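Local coordinates for protein succinate-semialdehyde dehydrogenase (NAD(P)(+)) (Marinobacter aquaeolei, PDB 3RH9) that probably oxidises succinate semialdehyde to succinate with NAD+ as coenzyme, as a member of the aldehyde dehydrogenase family, at residues Ile124-Ile132 with Thr140-Val148; Lys166-Cys176 with Glu465-Val475. One frame throughout, in Å; residues are numbered along the deposited sequence.

Contact 1 of 2, residues Ile124-Ile132 with Thr140-Val148; sequences ISALDSHTI and TWTVHYRPV
His-130 and Val-143 form the hydrogen-bonded pair of an antiparallel beta hairpin, strand 130-131 against strand 140-147. Val-143 N reaches His-130 O at 2.8 Å in an almost straight bond (175°), and His-130 N returns to Val-143 O at 3.0 Å. One step toward the turn, Ile-132 N donates to Trp-141 O at 3.1 Å. A water completes that pair by linking Ile-132 O to Trp-141 N; at the other end, where the chains diverge, a second water links Leu-127 O to Tyr-145 N. On one face of the hairpin the hydroxyls of the non-hydrogen-bonded pair meet, Thr-131 OG1 to Thr-142 OG1 at 3.0 Å, while the methyl CG2 of Thr-131 packs against CG2 of Thr-140. The opposite face carries His-130, Val-143 and Tyr-145. With CG of His-130 held between its own backbone N and carbonyl carbon (chi1 71°), the imidazole runs alongside Val-143 and brings NE2 to 3.3 Å from Tyr-145 OH, a weak bond at the edge of the imidazole; the firmer partner of that hydroxyl is Glu-469 of the second subunit. Pairing on the far side of strand 140-147 with strand 475-482 makes a three-stranded sheet, the oligomerisation element of aldehyde dehydrogenases. At the hairpin's turn end, Ile-132 lies beside Trp-141, its CD1 resting 3.5 Å from Trp-141 CB.

Contact 2 of 2, residues Lys166-Cys176 with Glu465-Val475; sequences KKLSAALAAGC and EGGLEGLFEFV
Lys-167 and Glu-465 supply the ionic part: NZ donates to OE2 in a salt bridge of 2.7 Å, meeting the syn side of the carboxylate 28° out of its plane. Beyond CG the lysine chain is extended until its last torsion (chi4 -61°), where it bends and turns NZ onto that oxygen. Ser-231 and Thr-233 also bond this ammonium. The other oxygen, Glu-465 OE1, lies against the aliphatic part of Lys-166, 3.3 Å from its CD.

The apolar part centres on the Phe-474 ring, laid against helix 162-174. Ala-171 CB stands over the middle of one face in a CH-pi contact, 3.8 Å from the centroid, while Ala-170 CB meets the ring in its plane at the edge. Farther along the helix, Ala-174 CB packs on Val-475 CG1 at 3.6 Å, and Ala-173 CB touches Leu-471 CD2. The helix closes in a Schellman motif at Gly-175, and just beyond it Cys-176 SG packs on Phe-474 CB.

Glu-465 OE1 comes close to Glu-256, the predicted active-site residue, consistent with the Lys-167 salt bridge lying beside the catalytic centre of the aldehyde dehydrogenase fold.

In the fold
Contact 2 is fully buried, its centre about 15 Å from that of the chain, whereas the centre of contact 1 lies about 29 Å out and the contact is partly exposed, against the second subunit. Their chemistry follows: backbone pairing, water and hydroxyls hold contact 1, while contact 2 relies on alanine-to-aromatic packing and an ionic pair next to the predicted active site. Contact 1 is local, a hairpin; contact 2 joins segments nearly 290 residues apart. They meet at the end of 140-148, where Val-148 N probably bonds to Phe-474 O at 3.1 Å. From there the chain of 465-475 continues into the sheet of contact 1, tying the buried helix packing to the outlying strands.

Contact 1 of 2, residues Ile124-Ile132 with Thr140-Val148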
loop_
_atom_site.group_PDB
_atom_site.type_symbol
_atom_site.label_atom_id
_atom_site.label_comp_id
_atom_site.label_asym_id
_atom_site.label_seq_id
_atom_site.Cartn_x
_atom_site.Cartn_y
_atom_site.Cartn_z
ATOM N N ILE A 124 10.507 6.097 -17.417
ATOM C CA ILE A 124 9.930 4.777 -17.579
ATOM C C ILE A 124 10.968 3.657 -17.357
ATOM O O ILE A 124 10.618 2.529 -16.974
ATOM C CB ILE A 124 9.270 4.652 -18.967
ATOM C CG1 ILE A 124 8.462 3.364 -19.075
ATOM C CG2 ILE A 124 10.316 4.737 -20.078
ATOM C CD1 ILE A 124 7.585 3.309 -20.321
ATOM N N SER A 125 12.244 3.964 -17.582
ATOM C CA SER A 125 13.288 2.941 -17.478
ATOM C C SER A 125 13.451 2.446 -16.055
ATOM O O SER A 125 14.044 1.389 -15.814
ATOM C CB SER A 125 14.625 3.441 -18.025
ATOM O OG SER A 125 14.740 3.103 -19.398
ATOM N N ALA A 126 12.900 3.215 -15.120
ATOM C CA ALA A 126 12.929 2.866 -13.709
ATOM C C ALA A 126 12.289 1.500 -13.414
ATOM O O ALA A 126 12.627 0.869 -12.420
ATOM C CB ALA A 126 12.255 3.953 -12.909
ATOM N N LEU A 127 11.379 1.045 -14.277
ATOM C CA LEU A 127 10.647 -0.207 -14.055
ATOM C C LEU A 127 11.324 -1.417 -14.696
ATOM O O LEU A 127 10.743 -2.508 -14.762
ATOM C CB LEU A 127 9.203 -0.095 -14.561
ATOM C CG LEU A 127 8.360 0.952 -13.833
ATOM C CD1 LEU A 127 7.042 1.225 -14.552
ATOM C CD2 LEU A 127 8.134 0.526 -12.395
ATOM N N ASP A 128 12.550 -1.221 -15.168
ATOM C CA ASP A 128 13.320 -2.320 -15.757
ATOM C C ASP A 128 13.598 -3.380 -14.710
ATOM O O ASP A 128 13.956 -3.055 -13.579
ATOM C CB ASP A 128 14.652 -1.801 -16.322
ATOM C CG ASP A 128 14.484 -1.077 -17.648
ATOM O OD1 ASP A 128 13.363 -1.110 -18.215
ATOM O OD2 ASP A 128 15.477 -0.477 -18.120
ATOM N N SER A 129 13.453 -4.646 -15.069
ATOM C CA SER A 129 13.850 -5.696 -14.137
ATOM C C SER A 129 15.349 -5.564 -13.805
ATOM O O SER A 129 16.128 -4.994 -14.569
ATOM C CB SER A 129 13.535 -7.077 -14.701
ATOM O OG SER A 129 14.372 -7.371 -15.801
ATOM N N HIS A 130 15.750 -6.077 -12.657
ATOM C CA HIS A 130 17.148 -5.996 -12.274
ATOM C C HIS A 130 17.609 -7.223 -11.481
ATOM O O HIS A 130 16.856 -7.822 -10.704
ATOM C CB HIS A 130 17.414 -4.717 -11.487
ATOM C CG HIS A 130 16.828 -4.714 -10.106
ATOM N ND1 HIS A 130 17.597 -4.869 -8.970
ATOM C CD2 HIS A 130 15.551 -4.549 -9.674
ATOM C CE1 HIS A 130 16.820 -4.812 -7.900
ATOM N NE2 HIS A 130 15.573 -4.623 -8.299
ATOM N N THR A 131 18.858 -7.598 -11.698
ATOM C CA THR A 131 19.425 -8.734 -11.010
ATOM C C THR A 131 20.274 -8.257 -9.861
ATOM O O THR A 131 21.159 -7.435 -10.043
ATOM C CB THR A 131 20.275 -9.563 -11.958
ATOM O OG1 THR A 131 19.467 -9.946 -13.077
ATOM C CG2 THR A 131 20.764 -10.802 -11.258
ATOM N N ILE A 132 20.002 -8.760 -8.672
ATOM C CA ILE A 132 20.753 -8.322 -7.514
ATOM C C ILE A 132 22.152 -8.952 -7.533
ATOM O O ILE A 132 22.359 -9.987 -8.169
ATOM C CB ILE A 132 19.991 -8.645 -6.217
ATOM C CG1 ILE A 132 19.899 -10.160 -6.016
ATOM C CG2 ILE A 132 18.609 -7.993 -6.252
ATOM C CD1 ILE A 132 19.148 -10.564 -4.775
ATOM N N THR A 140 20.737 -17.197 -9.054
ATOM C CA THR A 140 20.844 -15.832 -9.559
ATOM C C THR A 140 19.473 -15.210 -9.413
ATOM O O THR A 140 18.497 -15.780 -9.888
ATOM C CB THR A 140 21.224 -15.820 -11.049
ATOM O OG1 THR A 140 22.564 -16.291 -11.212
ATOM C CG2 THR A 140 21.138 -14.427 -11.620
ATOM N N TRP A 141 19.379 -14.053 -8.763
ATOM C CA TRP A 141 18.067 -13.516 -8.392
ATOM C C TRP A 141 17.634 -12.307 -9.201
ATOM O O TRP A 141 18.282 -11.265 -9.189
ATOM C CB TRP A 141 18.020 -13.156 -6.908
ATOM C CG TRP A 141 18.211 -14.309 -6.003
ATOM C CD1 TRP A 141 19.352 -15.022 -5.823
ATOM C CD2 TRP A 141 17.234 -14.885 -5.132
ATOM N NE1 TRP A 141 19.151 -16.018 -4.895
ATOM C CE2 TRP A 141 17.858 -15.951 -4.453
ATOM C CE3 TRP A 141 15.898 -14.603 -4.856
ATOM C CZ2 TRP A 141 17.186 -16.730 -3.522
ATOM C CZ3 TRP A 141 15.239 -15.376 -3.938
ATOM C CH2 TRP A 141 15.877 -16.426 -3.282
ATOM N N THR A 142 16.515 -12.431 -9.891
ATOM C CA THR A 142 16.051 -11.306 -10.668
ATOM C C THR A 142 14.716 -10.784 -10.159
ATOM O O THR A 142 13.815 -11.551 -9.823
ATOM C CB THR A 142 15.976 -11.643 -12.164
ATOM O OG1 THR A 142 17.276 -12.018 -12.626
ATOM C CG2 THR A 142 15.514 -10.441 -12.961
ATOM N N VAL A 143 14.604 -9.463 -10.107
ATOM C CA VAL A 143 13.386 -8.818 -9.676
ATOM C C VAL A 143 12.698 -8.126 -10.851
ATOM O O VAL A 143 13.272 -7.259 -11.497
ATOM C CB VAL A 143 13.673 -7.801 -8.549
ATOM C CG1 VAL A 143 12.443 -6.962 -8.278
ATOM C CG2 VAL A 143 14.122 -8.517 -7.295
ATOM N N HIS A 144 11.465 -8.520 -11.123
ATOM C CA HIS A 144 10.691 -7.926 -12.208
ATOM C C HIS A 144 9.566 -7.074 -11.657
ATOM O O HIS A 144 9.069 -7.299 -10.560
ATOM C CB HIS A 144 10.075 -9.013 -13.081
ATOM C CG HIS A 144 11.071 -9.816 -13.846
ATOM N ND1 HIS A 144 11.674 -10.946 -13.330
ATOM C CD2 HIS A 144 11.563 -9.669 -15.099
ATOM C CE1 HIS A 144 12.498 -11.456 -14.228
ATOM N NE2 HIS A 144 12.443 -10.703 -15.314
ATOM N N TYR A 145 9.148 -6.089 -12.429
ATOM C CA TYR A 145 7.982 -5.310 -12.043
ATOM C C TYR A 145 6.876 -5.514 -13.090
ATOM O O TYR A 145 6.866 -4.857 -14.123
ATOM C CB TYR A 145 8.387 -3.847 -11.851
ATOM C CG TYR A 145 9.493 -3.714 -10.833
ATOM C CD1 TYR A 145 9.222 -3.785 -9.479
ATOM C CD2 TYR A 145 10.815 -3.561 -11.226
ATOM C CE1 TYR A 145 10.230 -3.692 -8.534
ATOM C CE2 TYR A 145 11.834 -3.481 -10.291
ATOM C CZ TYR A 145 11.534 -3.546 -8.944
ATOM O OH TYR A 145 12.536 -3.451 -8.006
ATOM N N ARG A 146 5.978 -6.465 -12.832
ATOM C CA ARG A 146 4.880 -6.786 -13.757
ATOM C C ARG A 146 3.717 -5.807 -13.599
ATOM O O ARG A 146 3.499 -5.245 -12.518
ATOM C CB ARG A 146 4.317 -8.201 -13.498
ATOM C CG ARG A 146 5.318 -9.293 -13.224
ATOM C CD ARG A 146 6.103 -9.621 -14.447
ATOM N NE ARG A 146 7.016 -10.726 -14.218
ATOM C CZ ARG A 146 7.965 -11.094 -15.071
ATOM N NH1 ARG A 146 8.122 -10.429 -16.205
ATOM N NH2 ARG A 146 8.759 -12.119 -14.787
ATOM N N PRO A 147 2.940 -5.628 -14.659
ATOM C CA PRO A 147 1.709 -4.842 -14.557
ATOM C C PRO A 147 0.790 -5.436 -13.501
ATOM O O PRO A 147 0.608 -6.646 -13.534
ATOM C CB PRO A 147 1.072 -5.026 -15.936
ATOM C CG PRO A 147 2.204 -5.338 -16.842
ATOM C CD PRO A 147 3.229 -6.061 -16.031
ATOM N N VAL A 148 0.196 -4.643 -12.607
ATOM C CA VAL A 148 -0.731 -5.242 -11.638
ATOM C C VAL A 148 -1.897 -5.887 -12.358
ATOM O O VAL A 148 -2.491 -6.835 -11.872
ATOM C CB VAL A 148 -1.282 -4.259 -10.532
ATOM C CG1 VAL A 148 -0.237 -3.986 -9.466
ATOM C CG2 VAL A 148 -1.853 -2.948 -11.132
HETATM O O HOH W 1 10.672 -5.361 -14.838
HETATM O O HOH W 2 21.728 -12.615 -8.319
#

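Contact 2 of 2, residues Lys166-Cys176 with Glu465-Val475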
loop_
_atom_site.group_PDB
_atom_site.type_symbol
_atom_site.label_atom_id
_atom_site.label_comp_id
_atom_site.label_asym_id
_atom_site.label_seq_id
_atom_site.Cartn_x
_atom_site.Cartn_y
_atom_site.Cartn_z
ATOM N N LYS A 166 -1.990 12.208 -13.367
ATOM C CA LYS A 166 -1.101 11.578 -12.398
ATOM C C LYS A 166 -1.260 10.065 -12.450
ATOM O O LYS A 166 -0.287 9.322 -12.360
ATOM C CB LYS A 166 -1.394 12.055 -10.968
ATOM C CG LYS A 166 -1.244 13.561 -10.720
ATOM C CD LYS A 166 -1.795 13.931 -9.340
ATOM C CE LYS A 166 -1.429 15.354 -8.934
ATOM N NZ LYS A 166 -1.828 15.685 -7.512
ATOM N N LYS A 167 -2.489 9.602 -12.592
ATOM C CA LYS A 167 -2.733 8.178 -12.491
ATOM C C LYS A 167 -2.398 7.450 -13.783
ATOM O O LYS A 167 -1.874 6.346 -13.759
ATOM C CB LYS A 167 -4.183 7.896 -12.083
ATOM C CG LYS A 167 -4.600 8.507 -10.769
ATOM C CD LYS A 167 -5.978 8.008 -10.342
ATOM C CE LYS A 167 -6.435 8.703 -9.073
ATOM N NZ LYS A 167 -5.508 8.440 -7.941
ATOM N N LEU A 168 -2.710 8.073 -14.911
ATOM C CA LEU A 168 -2.646 7.381 -16.190
ATOM C C LEU A 168 -1.229 7.334 -16.736
ATOM O O LEU A 168 -0.825 6.349 -17.333
ATOM C CB LEU A 168 -3.601 8.013 -17.190
ATOM C CG LEU A 168 -3.739 7.245 -18.500
ATOM C CD1 LEU A 168 -3.774 5.747 -18.228
ATOM C CD2 LEU A 168 -4.963 7.710 -19.306
ATOM N N SER A 169 -0.468 8.394 -16.511
ATOM C CA SER A 169 0.947 8.396 -16.848
ATOM C C SER A 169 1.708 7.254 -16.171
ATOM O O SER A 169 2.575 6.631 -16.784
ATOM C CB SER A 169 1.573 9.727 -16.477
ATOM O OG SER A 169 1.244 10.071 -15.145
ATOM N N ALA A 170 1.398 6.976 -14.907
ATOM C CA ALA A 170 2.058 5.875 -14.192
ATOM C C ALA A 170 1.528 4.512 -14.639
ATOM O O ALA A 170 2.287 3.574 -14.814
ATOM C CB ALA A 170 1.938 6.042 -12.681
ATOM N N ALA A 171 0.226 4.417 -14.848
ATOM C CA ALA A 171 -0.377 3.171 -15.285
ATOM C C ALA A 171 0.057 2.719 -16.700
ATOM O O ALA A 171 0.225 1.517 -16.948
ATOM C CB ALA A 171 -1.896 3.267 -15.176
ATOM N N LEU A 172 0.234 3.663 -17.627
ATOM C CA LEU A 172 0.753 3.310 -18.950
ATOM C C LEU A 172 2.218 2.905 -18.847
ATOM O O LEU A 172 2.618 1.874 -19.367
ATOM C CB LEU A 172 0.576 4.439 -19.977
ATOM C CG LEU A 172 -0.858 4.836 -20.354
ATOM C CD1 LEU A 172 -0.886 6.207 -20.972
ATOM C CD2 LEU A 172 -1.531 3.829 -21.263
ATOM N N ALA A 173 3.023 3.703 -18.166
ATOM C CA ALA A 173 4.423 3.342 -17.995
ATOM C C ALA A 173 4.548 1.901 -17.508
ATOM O O ALA A 173 5.534 1.225 -17.815
ATOM C CB ALA A 173 5.128 4.309 -17.027
ATOM N N ALA A 174 3.534 1.440 -16.769
ATOM C CA ALA A 174 3.515 0.103 -16.171
ATOM C C ALA A 174 2.974 -0.984 -17.117
ATOM O O ALA A 174 3.169 -2.187 -16.894
ATOM C CB ALA A 174 2.706 0.126 -14.890
ATOM N N GLY A 175 2.289 -0.554 -18.170
ATOM C CA GLY A 175 1.644 -1.479 -19.078
ATOM C C GLY A 175 0.277 -1.901 -18.568
ATOM O O GLY A 175 -0.217 -2.965 -18.924
ATOM N N CYS A 176 -0.334 -1.067 -17.726
ATOM C CA CYS A 176 -1.635 -1.387 -17.134
ATOM C C CYS A 176 -2.781 -0.805 -17.922
ATOM O O CYS A 176 -2.932 0.404 -17.970
ATOM C CB CYS A 176 -1.720 -0.880 -15.688
ATOM S SG CYS A 176 -0.898 -1.977 -14.529
ATOM N N GLU A 465 1.847 9.454 -5.580
ATOM C CA GLU A 465 1.825 9.709 -7.010
ATOM C C GLU A 465 2.947 10.681 -7.313
ATOM O O GLU A 465 3.271 11.536 -6.493
ATOM C CB GLU A 465 0.483 10.299 -7.430
ATOM C CG GLU A 465 -0.684 9.348 -7.241
ATOM C CD GLU A 465 -2.025 9.934 -7.689
ATOM O OE1 GLU A 465 -2.204 11.175 -7.549
ATOM O OE2 GLU A 465 -2.894 9.154 -8.163
ATOM N N GLY A 466 3.536 10.554 -8.494
ATOM C CA GLY A 466 4.633 11.414 -8.899
ATOM C C GLY A 466 5.986 10.905 -8.436
ATOM O O GLY A 466 6.080 10.061 -7.537
ATOM N N GLY A 467 7.039 11.423 -9.054
ATOM C CA GLY A 467 8.386 10.967 -8.773
ATOM C C GLY A 467 8.550 9.480 -9.019
ATOM O O GLY A 467 7.741 8.856 -9.692
ATOM N N LEU A 468 9.599 8.913 -8.447
ATOM C CA LEU A 468 9.901 7.499 -8.572
ATOM C C LEU A 468 8.806 6.630 -8.026
ATOM O O LEU A 468 8.287 5.771 -8.722
ATOM C CB LEU A 468 11.146 7.167 -7.771
ATOM C CG LEU A 468 11.799 5.864 -8.217
ATOM C CD1 LEU A 468 12.779 6.195 -9.343
ATOM C CD2 LEU A 468 12.500 5.149 -7.045
ATOM N N GLU A 469 8.484 6.817 -6.751
ATOM C CA GLU A 469 7.545 5.911 -6.108
ATOM C C GLU A 469 6.225 5.871 -6.874
ATOM O O GLU A 469 5.584 4.821 -6.958
ATOM C CB GLU A 469 7.388 6.160 -4.587
ATOM C CG GLU A 469 7.758 7.534 -4.081
ATOM C CD GLU A 469 9.265 7.786 -4.040
ATOM O OE1 GLU A 469 9.928 7.352 -3.065
ATOM O OE2 GLU A 469 9.795 8.447 -4.976
ATOM N N GLY A 470 5.851 6.999 -7.474
ATOM C CA GLY A 470 4.653 7.043 -8.293
ATOM C C GLY A 470 4.716 6.105 -9.492
ATOM O O GLY A 470 3.715 5.502 -9.889
ATOM N N LEU A 471 5.896 5.993 -10.090
ATOM C CA LEU A 471 6.096 5.077 -11.206
ATOM C C LEU A 471 5.885 3.629 -10.786
ATOM O O LEU A 471 5.566 2.800 -11.616
ATOM C CB LEU A 471 7.504 5.223 -11.784
ATOM C CG LEU A 471 7.767 6.260 -12.872
ATOM C CD1 LEU A 471 9.250 6.541 -12.940
ATOM C CD2 LEU A 471 7.257 5.752 -14.218
ATOM N N PHE A 472 6.058 3.340 -9.499
ATOM C CA PHE A 472 5.922 1.972 -8.991
ATOM C C PHE A 472 4.543 1.625 -8.425
ATOM O O PHE A 472 4.361 0.552 -7.859
ATOM C CB PHE A 472 7.001 1.658 -7.943
ATOM C CG PHE A 472 8.338 1.358 -8.538
ATOM C CD1 PHE A 472 9.194 2.378 -8.894
ATOM C CD2 PHE A 472 8.737 0.052 -8.757
ATOM C CE1 PHE A 472 10.415 2.103 -9.456
ATOM C CE2 PHE A 472 9.964 -0.229 -9.317
ATOM C CZ PHE A 472 10.797 0.799 -9.671
ATOM N N GLU A 473 3.580 2.518 -8.576
ATOM C CA GLU A 473 2.258 2.271 -8.031
ATOM C C GLU A 473 1.546 1.127 -8.740
ATOM O O GLU A 473 0.996 0.232 -8.094
ATOM C CB GLU A 473 1.406 3.538 -8.119
ATOM C CG GLU A 473 1.778 4.610 -7.101
ATOM C CD GLU A 473 0.945 4.513 -5.834
ATOM O OE1 GLU A 473 0.930 3.421 -5.194
ATOM O OE2 GLU A 473 0.298 5.537 -5.490
ATOM N N PHE A 474 1.556 1.155 -10.067
ATOM C CA PHE A 474 0.801 0.174 -10.835
ATOM C C PHE A 474 1.553 -1.087 -11.234
ATOM O O PHE A 474 1.189 -1.733 -12.210
ATOM C CB PHE A 474 0.198 0.834 -12.066
ATOM C CG PHE A 474 -0.752 1.923 -11.727
ATOM C CD1 PHE A 474 -0.328 3.241 -11.693
ATOM C CD2 PHE A 474 -2.062 1.629 -11.380
ATOM C CE1 PHE A 474 -1.199 4.246 -11.367
ATOM C CE2 PHE A 474 -2.935 2.631 -11.041
ATOM C CZ PHE A 474 -2.503 3.942 -11.037
ATOM N N VAL A 475 2.585 -1.450 -10.485
ATOM C CA VAL A 475 3.287 -2.692 -10.767
ATOM C C VAL A 475 3.322 -3.629 -9.559
ATOM O O VAL A 475 3.252 -3.184 -8.410
ATOM C CB VAL A 475 4.701 -2.420 -11.263
ATOM C CG1 VAL A 475 4.646 -1.854 -12.658
ATOM C CG2 VAL A 475 5.417 -1.453 -10.322
#